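Local structure of putative sugar isomerase (3LMZ) at residues L20-G24 and Y25-N29; L36-L39 and E40-I44; L115-V118 and D119-K123. The protein is probably a sugar isomerase, built on a xylose isomerase-like TIM barrel. All coordinates share one frame; numbering follows the deposited sequence. Where two conformers were deposited one is given.

In the fold
The three contacts come in series along one TIM-barrel chain. Contact 1 covers the end of strand 19-22 and the turn that leaves it. Contact 2 covers the end of helix 32-41, the next helix in the chain. Their centres are about 11 Å apart and they touch: Phe-27 CZ lies 3.7 Å from Thr-38 CG2, and Gly-21 CA lies 3.9 Å from Ile-44 CG2. Together they follow the chain from a barrel strand through the turn to the end of the following helix, which packs back on the strand. Contact 3, in helix 115-125, lies on the opposite side of the chain's centre. Its centre is about 27 Å from that of contact 1 and about 35 Å from that of contact 2.

Contact 1 (L20-G24 and Y25-N29)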
ATOM      1  N   LEU A  20      11.162   1.919   9.770  1.00 13.57           N
ATOM      2  CA  LEU A  20       9.733   1.716   9.708  1.00 12.53           C
ATOM      3  C   LEU A  20       9.281   0.719  10.786  1.00 12.75           C
ATOM      4  O   LEU A  20       9.801  -0.402  10.902  1.00 13.46           O
ATOM      5  CB  LEU A  20       9.347   1.175   8.322  1.00 14.07           C
ATOM      6  CG  LEU A  20       7.858   0.941   8.065  1.00 13.82           C
ATOM      7  CD1 LEU A  20       7.002   2.199   8.291  1.00 15.99           C
ATOM      8  CD2 LEU A  20       7.592   0.474   6.619  1.00 15.03           C
ATOM      9  N   GLY A  21       8.267   1.126  11.549  1.00 12.81           N
ATOM     10  CA  GLY A  21       7.690   0.246  12.565  1.00 13.01           C
ATOM     11  C   GLY A  21       6.189   0.341  12.624  1.00 13.35           C
ATOM     12  O   GLY A  21       5.540   1.006  11.800  1.00 12.26           O
HETATM   13  N   MSE A  22       5.624  -0.363  13.600  0.50 12.61           N
HETATM   14  CA  MSE A  22       4.209  -0.284  13.901  0.50 13.22           C
HETATM   15  C   MSE A  22       4.005   0.071  15.366  0.50 11.67           C
HETATM   16  O   MSE A  22       4.605  -0.476  16.263  0.50 14.08           O
HETATM   17  CB  MSE A  22       3.516  -1.615  13.608  0.50 12.27           C
HETATM   18  CG  MSE A  22       1.990  -1.536  13.663  0.50 17.19           C
HETATM   19 SE   MSE A  22       1.412  -0.983  11.876  0.38 14.88          SE
HETATM   20  CE  MSE A  22       1.632  -2.627  10.952  0.50  8.96           C
ATOM     21  N   ALA A  23       3.066   0.989  15.537  1.00 12.27           N
ATOM     22  CA  ALA A  23       2.626   1.426  16.849  1.00 12.38           C
ATOM     23  C   ALA A  23       1.590   0.355  17.306  1.00 12.62           C
ATOM     24  O   ALA A  23       0.754  -0.095  16.493  1.00 13.68           O
ATOM     25  CB  ALA A  23       1.961   2.862  16.716  1.00 12.52           C
ATOM     26  N   GLY A  24       1.645  -0.069  18.575  1.00 13.13           N
ATOM     27  CA  GLY A  24       0.805  -1.173  19.008  1.00 12.26           C
ATOM     28  C   GLY A  24      -0.697  -0.886  18.986  1.00 11.25           C
ATOM     29  O   GLY A  24      -1.494  -1.829  18.737  1.00 13.95           O
ATOM     30  N   TYR A  25      -1.118   0.350  19.212  1.00 12.51           N
ATOM     31  CA  TYR A  25      -2.540   0.685  19.204  1.00 12.22           C
ATOM     32  C   TYR A  25      -3.226   0.343  17.882  1.00 12.53           C
ATOM     33  O   TYR A  25      -4.441   0.088  17.836  1.00 13.82           O
ATOM     34  CB  TYR A  25      -2.766   2.144  19.576  1.00 13.56           C
ATOM     35  CG  TYR A  25      -4.187   2.551  19.760  1.00 14.78           C
ATOM     36  CD1 TYR A  25      -4.908   2.074  20.842  1.00 15.56           C
ATOM     37  CD2 TYR A  25      -4.789   3.461  18.906  1.00 16.57           C
ATOM     38  CE1 TYR A  25      -6.227   2.497  21.053  1.00 17.86           C
ATOM     39  CE2 TYR A  25      -6.075   3.911  19.132  1.00 16.08           C
ATOM     40  CZ  TYR A  25      -6.785   3.372  20.215  1.00 17.86           C
ATOM     41  OH  TYR A  25      -8.084   3.771  20.555  1.00 21.94           O
ATOM     42  N   THR A  26      -2.440   0.341  16.789  1.00 12.61           N
ATOM     43  CA  THR A  26      -3.010  -0.118  15.513  1.00 12.18           C
ATOM     44  C   THR A  26      -3.765  -1.450  15.663  1.00 13.32           C
ATOM     45  O   THR A  26      -4.773  -1.698  14.991  1.00 15.36           O
ATOM     46  CB  THR A  26      -1.919  -0.239  14.486  1.00 11.37           C
ATOM     47  OG1 THR A  26      -1.375   1.056  14.249  1.00 12.86           O
ATOM     48  CG2 THR A  26      -2.423  -0.824  13.165  1.00 13.50           C
ATOM     49  N   PHE A  27      -3.206  -2.347  16.526  1.00 11.95           N
ATOM     50  CA  PHE A  27      -3.710  -3.689  16.758  1.00 13.60           C
ATOM     51  C   PHE A  27      -4.376  -3.805  18.132  1.00 14.07           C
ATOM     52  O   PHE A  27      -4.459  -4.908  18.668  1.00 13.88           O
ATOM     53  CB  PHE A  27      -2.537  -4.673  16.590  1.00 13.72           C
ATOM     54  CG  PHE A  27      -2.088  -4.816  15.174  1.00 12.30           C
ATOM     55  CD1 PHE A  27      -2.766  -5.651  14.293  1.00 16.14           C
ATOM     56  CD2 PHE A  27      -1.033  -4.060  14.686  1.00 15.19           C
ATOM     57  CE1 PHE A  27      -2.373  -5.757  12.968  1.00 18.74           C
ATOM     58  CE2 PHE A  27      -0.658  -4.177  13.349  1.00 15.06           C
ATOM     59  CZ  PHE A  27      -1.341  -4.990  12.511  1.00 14.91           C
ATOM     60  N   VAL A  28      -5.052  -2.764  18.622  1.00 13.81           N
ATOM     61  CA  VAL A  28      -5.729  -2.847  19.919  1.00 12.82           C
ATOM     62  C   VAL A  28      -6.779  -3.937  19.954  1.00 14.46           C
ATOM     63  O   VAL A  28      -7.020  -4.522  21.010  1.00 14.37           O
ATOM     64  CB  VAL A  28      -6.348  -1.487  20.315  1.00 15.49           C
ATOM     65  CG1 VAL A  28      -7.484  -1.043  19.334  1.00 13.97           C
ATOM     66  CG2 VAL A  28      -6.853  -1.487  21.790  1.00 15.35           C
ATOM     67  N   ASN A  29      -7.406  -4.243  18.802  1.00 14.19           N
ATOM     68  CA  ASN A  29      -8.437  -5.243  18.734  1.00 14.44           C
ATOM     69  C   ASN A  29      -7.954  -6.671  18.382  1.00 14.54           C
ATOM     70  O   ASN A  29      -8.794  -7.595  18.191  1.00 17.61           O
ATOM     71  CB  ASN A  29      -9.552  -4.803  17.757  1.00 17.09           C
ATOM     72  CG  ASN A  29     -10.348  -3.605  18.288  1.00 14.53           C
ATOM     73  OD1 ASN A  29     -10.656  -3.565  19.473  1.00 17.60           O
ATOM     74  ND2 ASN A  29     -10.618  -2.634  17.449  1.00 16.98           N
TER
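Gly-24 leads into Tyr-25 at the start of a tight turn, in which Thr-26 and Phe-27 fold back on the strand end. Tyr-25 CG is anti to the backbone N (chi1 -173°), and the ring leads away from segment 20-24 toward Glu-231, Glu-233 and Met-236. A bound citrate, probably from the crystallisation liquor, lies close to this side chain. Thr-26 N donates to Ala-23 O at 3.2 Å, from well above the carbonyl plane. Thr-26 CG2 meets the selenium of Met-22, a selenomethionine, at 4.0 Å. Its OG1 is hydrogen-bonded to Leu-230 O at the end of strand 227-230 and to Tyr-232 N just after it. Phe-27 closes the next step of the turn. Its N donates to Gly-24 O at 2.8 Å, again from above the carbonyl plane. Its ring swings back toward the strand and presents an edge to Met-22. Met-22 CG lies in the ring plane, 3.8 Å from Phe-27 CE2, and Met-22 CE is 3.7 Å from the same carbon. Met-22 SE sits 5.4 Å from the centroid of the Phe-27 ring, at the edge, which is a Met-aromatic contact. Met-22 has two deposited conformers; its side-chain contacts are those of the conformer described. Val-28 N extends the turn with a bond to Tyr-25 O. The chemistry splits in two. The i to i+3 bonds from Thr-26 to Ala-23 and from Phe-27 to Gly-24 form a 3-10 turn at the end of a barrel strand. Apolar groups of Met-22 and Phe-27 fill the buried side, and the Thr-26 hydroxyl is satisfied by backbone.

Contact 2 (L36-L39 and E40-I44); sequences LKTL and ERLDI
Leu-39 packs against Ile-44 where helix 32-41 ends. Leu-39 CB lies 3.6 Å from Ile-44 O. Its CG meets Ile-44 CG2 at 3.9 Å, and Leu-39 CD2 touches the same methyl at 4.1 Å. CD1 continues to Met-22 on strand 19-22. Ile-44 CG1 lies beside its backbone N (chi1 -64°), which leaves CG2 anti to N, where it meets Leu-39. A Schellman motif brings Ile-44 here. Asp-43 has a positive phi of 59°, Ile-44 N bonds to Leu-39 O at 3.0 Å, and Asp-43 N bonds to Glu-40 O. Next to Leu-39 on the helix, Thr-38 and Leu-42, one turn apart, lie side by side, with Thr-38 CG2 3.9 Å from Leu-42 CD1. Thr-38 OG1 is hydrogen-bonded to Thr-34 O. On the polar side, one water donates to both Lys-37 O (3.0 Å) and Glu-40 OE1 (2.7 Å). Glu-40 OE1 is also hydrogen-bonded to His-73, and OE2 forms a salt bridge with Lys-74. The helix end therefore has an apolar face and a charged one. Leu-39, Leu-42 and Ile-44 face strand 19-22. Leu-42 and Ile-44 also meet helix 240-256, and Leu-36 meets helix 60-72. Arg-41 NH2 bonds to Asp-238 O of the second subunit.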
ATOM      1  N   LEU A  36       1.984  -9.910  14.937  1.00 13.75           N
ATOM      2  CA  LEU A  36       3.306 -10.291  14.419  1.00 11.96           C
ATOM      3  C   LEU A  36       3.186 -10.894  13.007  1.00 13.92           C
ATOM      4  O   LEU A  36       4.022 -10.624  12.164  1.00 15.05           O
ATOM      5  CB  LEU A  36       4.008 -11.252  15.384  1.00 12.26           C
ATOM      6  CG  LEU A  36       4.402 -10.659  16.728  1.00 13.01           C
ATOM      7  CD1 LEU A  36       4.935 -11.795  17.630  1.00 14.54           C
ATOM      8  CD2 LEU A  36       5.388  -9.531  16.576  1.00 13.37           C
ATOM      9  N   LYS A  37       2.184 -11.698  12.754  1.00 13.16           N
ATOM     10  CA  LYS A  37       1.991 -12.266  11.441  1.00 14.90           C
ATOM     11  C   LYS A  37       1.764 -11.155  10.385  1.00 15.38           C
ATOM     12  O   LYS A  37       2.277 -11.208   9.250  1.00 15.16           O
ATOM     13  CB  LYS A  37       0.843 -13.275  11.487  1.00 17.15           C
ATOM     14  CG  LYS A  37       1.337 -14.593  12.096  1.00 23.44           C
ATOM     15  CD  LYS A  37       0.218 -15.624  12.395  1.00 26.88           C
ATOM     16  CE  LYS A  37       0.794 -16.898  13.096  1.00 35.68           C
ATOM     17  NZ  LYS A  37      -0.325 -17.737  13.677  1.00 42.66           N
ATOM     18  N   THR A  38       0.990 -10.125  10.769  1.00 13.92           N
ATOM     19  CA  THR A  38       0.744  -9.045   9.881  1.00 12.98           C
ATOM     20  C   THR A  38       2.023  -8.289   9.615  1.00 12.72           C
ATOM     21  O   THR A  38       2.326  -7.969   8.452  1.00 12.94           O
ATOM     22  CB  THR A  38      -0.387  -8.133  10.408  1.00 13.45           C
ATOM     23  OG1 THR A  38      -1.531  -8.926  10.731  1.00 15.22           O
ATOM     24  CG2 THR A  38      -0.715  -7.021   9.457  1.00 13.68           C
ATOM     25  N   LEU A  39       2.788  -7.920  10.646  1.00 12.19           N
ATOM     26  CA  LEU A  39       4.069  -7.238  10.397  1.00 13.05           C
ATOM     27  C   LEU A  39       4.982  -8.068   9.483  1.00 12.03           C
ATOM     28  O   LEU A  39       5.652  -7.528   8.611  1.00 13.88           O
ATOM     29  CB  LEU A  39       4.830  -6.917  11.717  1.00 14.54           C
ATOM     30  CG  LEU A  39       4.461  -5.595  12.426  1.00 16.08           C
ATOM     31  CD1 LEU A  39       3.015  -5.514  12.802  1.00 17.29           C
ATOM     32  CD2 LEU A  39       5.351  -5.452  13.652  1.00 14.48           C
ATOM     33  N   GLU A  40       5.073  -9.347   9.760  1.00 12.30           N
ATOM     34  CA  GLU A  40       5.920 -10.260   8.993  1.00 12.10           C
ATOM     35  C   GLU A  40       5.557 -10.176   7.492  1.00 11.71           C
ATOM     36  O   GLU A  40       6.406 -10.060   6.627  1.00 13.33           O
ATOM     37  CB  GLU A  40       5.796 -11.701   9.502  1.00 12.11           C
ATOM     38  CG  GLU A  40       6.690 -12.710   8.906  1.00 12.29           C
ATOM     39  CD  GLU A  40       6.585 -14.027   9.654  1.00 18.33           C
ATOM     40  OE1 GLU A  40       5.473 -14.400  10.077  1.00 26.86           O
ATOM     41  OE2 GLU A  40       7.606 -14.741   9.794  1.00 26.50           O
ATOM     42  N   ARG A  41       4.257 -10.259   7.192  1.00 11.91           N
ATOM     43  CA  ARG A  41       3.764 -10.231   5.807  1.00 11.95           C
ATOM     44  C   ARG A  41       4.044  -8.841   5.155  1.00 12.50           C
ATOM     45  O   ARG A  41       4.254  -8.788   3.973  1.00 12.64           O
ATOM     46  CB  ARG A  41       2.257 -10.565   5.746  1.00 13.56           C
ATOM     47  CG  ARG A  41       1.903 -12.000   6.037  1.00 15.67           C
ATOM     48  CD  ARG A  41       0.400 -12.257   5.741  1.00 18.64           C
ATOM     49  NE  ARG A  41       0.130 -12.209   4.303  1.00 20.83           N
ATOM     50  CZ  ARG A  41      -1.083 -12.129   3.758  1.00 29.97           C
ATOM     51  NH1 ARG A  41      -2.145 -12.115   4.531  1.00 20.33           N
ATOM     52  NH2 ARG A  41      -1.250 -12.080   2.453  1.00 27.83           N
ATOM     53  N   LEU A  42       4.004  -7.780   5.961  1.00 12.48           N
ATOM     54  CA  LEU A  42       4.329  -6.435   5.484  1.00 13.59           C
ATOM     55  C   LEU A  42       5.794  -6.079   5.436  1.00 13.60           C
ATOM     56  O   LEU A  42       6.151  -4.999   5.024  1.00 11.98           O
ATOM     57  CB  LEU A  42       3.627  -5.376   6.331  1.00 14.28           C
ATOM     58  CG  LEU A  42       2.121  -5.365   6.344  1.00 17.67           C
ATOM     59  CD1 LEU A  42       1.632  -4.517   7.562  1.00 19.20           C
ATOM     60  CD2 LEU A  42       1.608  -4.855   5.031  1.00 17.38           C
ATOM     61  N   ASP A  43       6.677  -7.017   5.792  1.00 12.35           N
ATOM     62  CA  ASP A  43       8.124  -6.762   5.856  1.00 12.39           C
ATOM     63  C   ASP A  43       8.497  -5.644   6.819  1.00 13.27           C
ATOM     64  O   ASP A  43       9.407  -4.862   6.577  1.00 15.01           O
ATOM     65  CB  ASP A  43       8.694  -6.511   4.464  1.00 12.14           C
ATOM     66  CG  ASP A  43      10.229  -6.619   4.379  1.00 14.26           C
ATOM     67  OD1 ASP A  43      10.842  -7.436   5.119  1.00 15.21           O
ATOM     68  OD2 ASP A  43      10.844  -5.871   3.558  1.00 22.09           O
ATOM     69  N   ILE A  44       7.827  -5.609   7.971  1.00 13.86           N
ATOM     70  CA  ILE A  44       8.054  -4.622   9.021  1.00 10.80           C
ATOM     71  C   ILE A  44       8.708  -5.357  10.201  1.00 11.98           C
ATOM     72  O   ILE A  44       8.217  -6.413  10.618  1.00 13.12           O
ATOM     73  CB  ILE A  44       6.723  -3.916   9.473  1.00 12.70           C
ATOM     74  CG1 ILE A  44       6.152  -3.104   8.288  1.00 14.35           C
ATOM     75  CG2 ILE A  44       6.940  -3.095  10.758  1.00 12.47           C
ATOM     76  CD1 ILE A  44       4.754  -2.487   8.524  1.00 15.22           C
TER
HETATM   77  O   HOH W   1       3.184 -14.045   8.685  1.00 25.82           O

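Contact 3 (L115-V118 and D119-K123); sequences LPYV and DKKVK
Tyr-117 and Lys-121 stand one turn apart on helix 115-125 and run side by side in the same direction. Tyr-117 CG is anti to the backbone N (chi1 -162°), which carries the ring along the helix toward the lysine. Lys-121 CG lies beside its backbone N, and the chain then bends at chi2 (-77°). That bend lays it along the tyrosine: Lys-121 CG is 4.0 Å from Tyr-117 CE2, and Lys-121 CE is 3.5 Å from Tyr-117 OH. Both polar ends meet Asp-92 OD1, the hydroxyl by a hydrogen bond and Lys-121 NZ by a salt bridge. NZ also forms a salt bridge with Glu-124, so two carboxylates fix the lysine tip. Lys-120 crosses the ring obliquely near CE1, while Lys-121 lies near CE2. Lys-120 CD is 4.0 Å from Tyr-117 CE1, and its chain is kinked at chi3, away from a staggered value. Val-118 and Val-122 make a looser pair, with Val-118 CG1 and Val-122 CG1 4.3 Å apart. Lys-123 curls toward Asp-119 with a bend at chi4 (61°). Lys-123 NZ then donates to the syn side of Asp-119 OD1 at 2.8 Å in a salt bridge, well out of the carboxylate plane. NZ has a second carboxylate partner in Asp-155, whose backbone N bonds to Asp-119 OD2. The helix connects parallel strands 105-110 and 128-132 in a beta-alpha-beta unit. Val-118 and Val-122 face strands 128-132 and 158-163, whereas Tyr-117 and Lys-121 pack on helix 88-101.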
ATOM      1  N   LEU A 115       6.645  15.628  35.496  1.00 13.49           N
ATOM      2  CA  LEU A 115       7.834  15.763  34.675  1.00 15.05           C
ATOM      3  C   LEU A 115       9.156  15.794  35.463  1.00 14.76           C
ATOM      4  O   LEU A 115      10.143  15.155  35.075  1.00 15.09           O
ATOM      5  CB  LEU A 115       7.702  16.962  33.755  1.00 15.62           C
ATOM      6  CG  LEU A 115       6.732  16.711  32.570  1.00 18.45           C
ATOM      7  CD1 LEU A 115       6.420  18.027  31.888  1.00 18.34           C
ATOM      8  CD2 LEU A 115       7.215  15.693  31.593  1.00 19.55           C
ATOM      9  N   PRO A 116       9.190  16.481  36.624  1.00 16.38           N
ATOM     10  CA  PRO A 116      10.422  16.378  37.430  1.00 16.74           C
ATOM     11  C   PRO A 116      10.778  14.939  37.854  1.00 15.33           C
ATOM     12  O   PRO A 116      11.941  14.525  37.894  1.00 14.81           O
ATOM     13  CB  PRO A 116      10.102  17.248  38.647  1.00 15.06           C
ATOM     14  CG  PRO A 116       9.080  18.239  38.129  1.00 16.34           C
ATOM     15  CD  PRO A 116       8.222  17.475  37.150  1.00 13.99           C
ATOM     16  N   TYR A 117       9.759  14.133  38.161  1.00 13.50           N
ATOM     17  CA  TYR A 117      10.008  12.746  38.503  1.00 13.76           C
ATOM     18  C   TYR A 117      10.485  11.922  37.304  1.00 13.06           C
ATOM     19  O   TYR A 117      11.373  11.077  37.418  1.00 13.72           O
ATOM     20  CB  TYR A 117       8.751  12.147  39.148  1.00 14.48           C
ATOM     21  CG  TYR A 117       9.044  10.872  39.927  1.00 14.80           C
ATOM     22  CD1 TYR A 117       9.650  10.940  41.161  1.00 16.57           C
ATOM     23  CD2 TYR A 117       8.679   9.630  39.458  1.00 14.20           C
ATOM     24  CE1 TYR A 117       9.937   9.821  41.912  1.00 19.50           C
ATOM     25  CE2 TYR A 117       8.975   8.463  40.185  1.00 13.82           C
ATOM     26  CZ  TYR A 117       9.566   8.586  41.447  1.00 14.81           C
ATOM     27  OH  TYR A 117       9.896   7.456  42.202  1.00 17.39           O
ATOM     28  N   VAL A 118       9.901  12.150  36.138  1.00 14.03           N
ATOM     29  CA  VAL A 118      10.422  11.537  34.911  1.00 15.87           C
ATOM     30  C   VAL A 118      11.905  11.883  34.695  1.00 14.91           C
ATOM     31  O   VAL A 118      12.715  11.020  34.391  1.00 13.77           O
ATOM     32  CB  VAL A 118       9.604  11.959  33.681  1.00 15.50           C
ATOM     33  CG1 VAL A 118      10.263  11.386  32.378  1.00 13.90           C
ATOM     34  CG2 VAL A 118       8.165  11.447  33.801  1.00 16.63           C
ATOM     35  N   ASP A 119      12.254  13.135  34.954  1.00 13.89           N
ATOM     36  CA  ASP A 119      13.647  13.602  34.911  1.00 12.99           C
ATOM     37  C   ASP A 119      14.555  12.776  35.822  1.00 12.27           C
ATOM     38  O   ASP A 119      15.609  12.252  35.414  1.00 13.34           O
ATOM     39  CB  ASP A 119      13.717  15.092  35.203  1.00 13.53           C
ATOM     40  CG  ASP A 119      15.091  15.668  35.003  1.00 16.65           C
ATOM     41  OD1 ASP A 119      15.989  15.337  35.839  1.00 15.07           O
ATOM     42  OD2 ASP A 119      15.248  16.532  34.131  1.00 16.65           O
ATOM     43  N   LYS A 120      14.138  12.608  37.078  1.00 14.83           N
ATOM     44  CA  LYS A 120      14.850  11.765  38.043  1.00 14.66           C
ATOM     45  C   LYS A 120      15.024  10.339  37.506  1.00 12.46           C
ATOM     46  O   LYS A 120      16.117   9.733  37.584  1.00 12.66           O
ATOM     47  CB  LYS A 120      14.057  11.712  39.380  1.00 15.09           C
ATOM     48  CG  LYS A 120      14.740  11.023  40.494  1.00 23.67           C
ATOM     49  CD  LYS A 120      13.812  10.846  41.714  1.00 23.77           C
ATOM     50  CE  LYS A 120      14.191  11.667  42.836  1.00 37.50           C
ATOM     51  NZ  LYS A 120      13.290  11.394  44.006  1.00 30.57           N
ATOM     52  N   LYS A 121      13.977   9.780  36.881  1.00 11.84           N
ATOM     53  CA  LYS A 121      14.006   8.390  36.442  1.00 15.95           C
ATOM     54  C   LYS A 121      14.854   8.188  35.163  1.00 14.56           C
ATOM     55  O   LYS A 121      15.607   7.205  35.103  1.00 14.08           O
ATOM     56  CB  LYS A 121      12.568   7.857  36.273  1.00 15.76           C
ATOM     57  CG  LYS A 121      11.872   7.607  37.631  1.00 16.69           C
ATOM     58  CD  LYS A 121      12.394   6.302  38.259  1.00 18.60           C
ATOM     59  CE  LYS A 121      11.991   6.084  39.687  1.00 23.94           C
ATOM     60  NZ  LYS A 121      12.401   4.687  40.132  1.00 19.99           N
ATOM     61  N   VAL A 122      14.859   9.162  34.252  1.00 13.57           N
ATOM     62  CA  VAL A 122      15.722   9.008  33.110  1.00 14.99           C
ATOM     63  C   VAL A 122      17.173   9.052  33.563  1.00 13.34           C
ATOM     64  O   VAL A 122      17.995   8.340  32.964  1.00 13.75           O
ATOM     65  CB  VAL A 122      15.493   9.993  31.893  1.00 15.86           C
ATOM     66  CG1 VAL A 122      14.092   9.855  31.291  1.00 16.82           C
ATOM     67  CG2 VAL A 122      15.721  11.428  32.248  1.00 18.71           C
ATOM     68  N   LYS A 123      17.520   9.807  34.626  1.00 13.12           N
ATOM     69  CA  LYS A 123      18.889   9.809  35.162  1.00 16.25           C
ATOM     70  C   LYS A 123      19.254   8.476  35.806  1.00 15.00           C
ATOM     71  O   LYS A 123      20.356   7.981  35.654  1.00 14.91           O
ATOM     72  CB  LYS A 123      19.025  10.948  36.171  1.00 14.95           C
ATOM     73  CG  LYS A 123      19.066  12.319  35.502  1.00 15.56           C
ATOM     74  CD  LYS A 123      19.087  13.457  36.535  1.00 12.19           C
ATOM     75  CE  LYS A 123      19.509  14.793  35.950  1.00 14.31           C
ATOM     76  NZ  LYS A 123      18.610  15.343  34.839  1.00 14.25           N
TER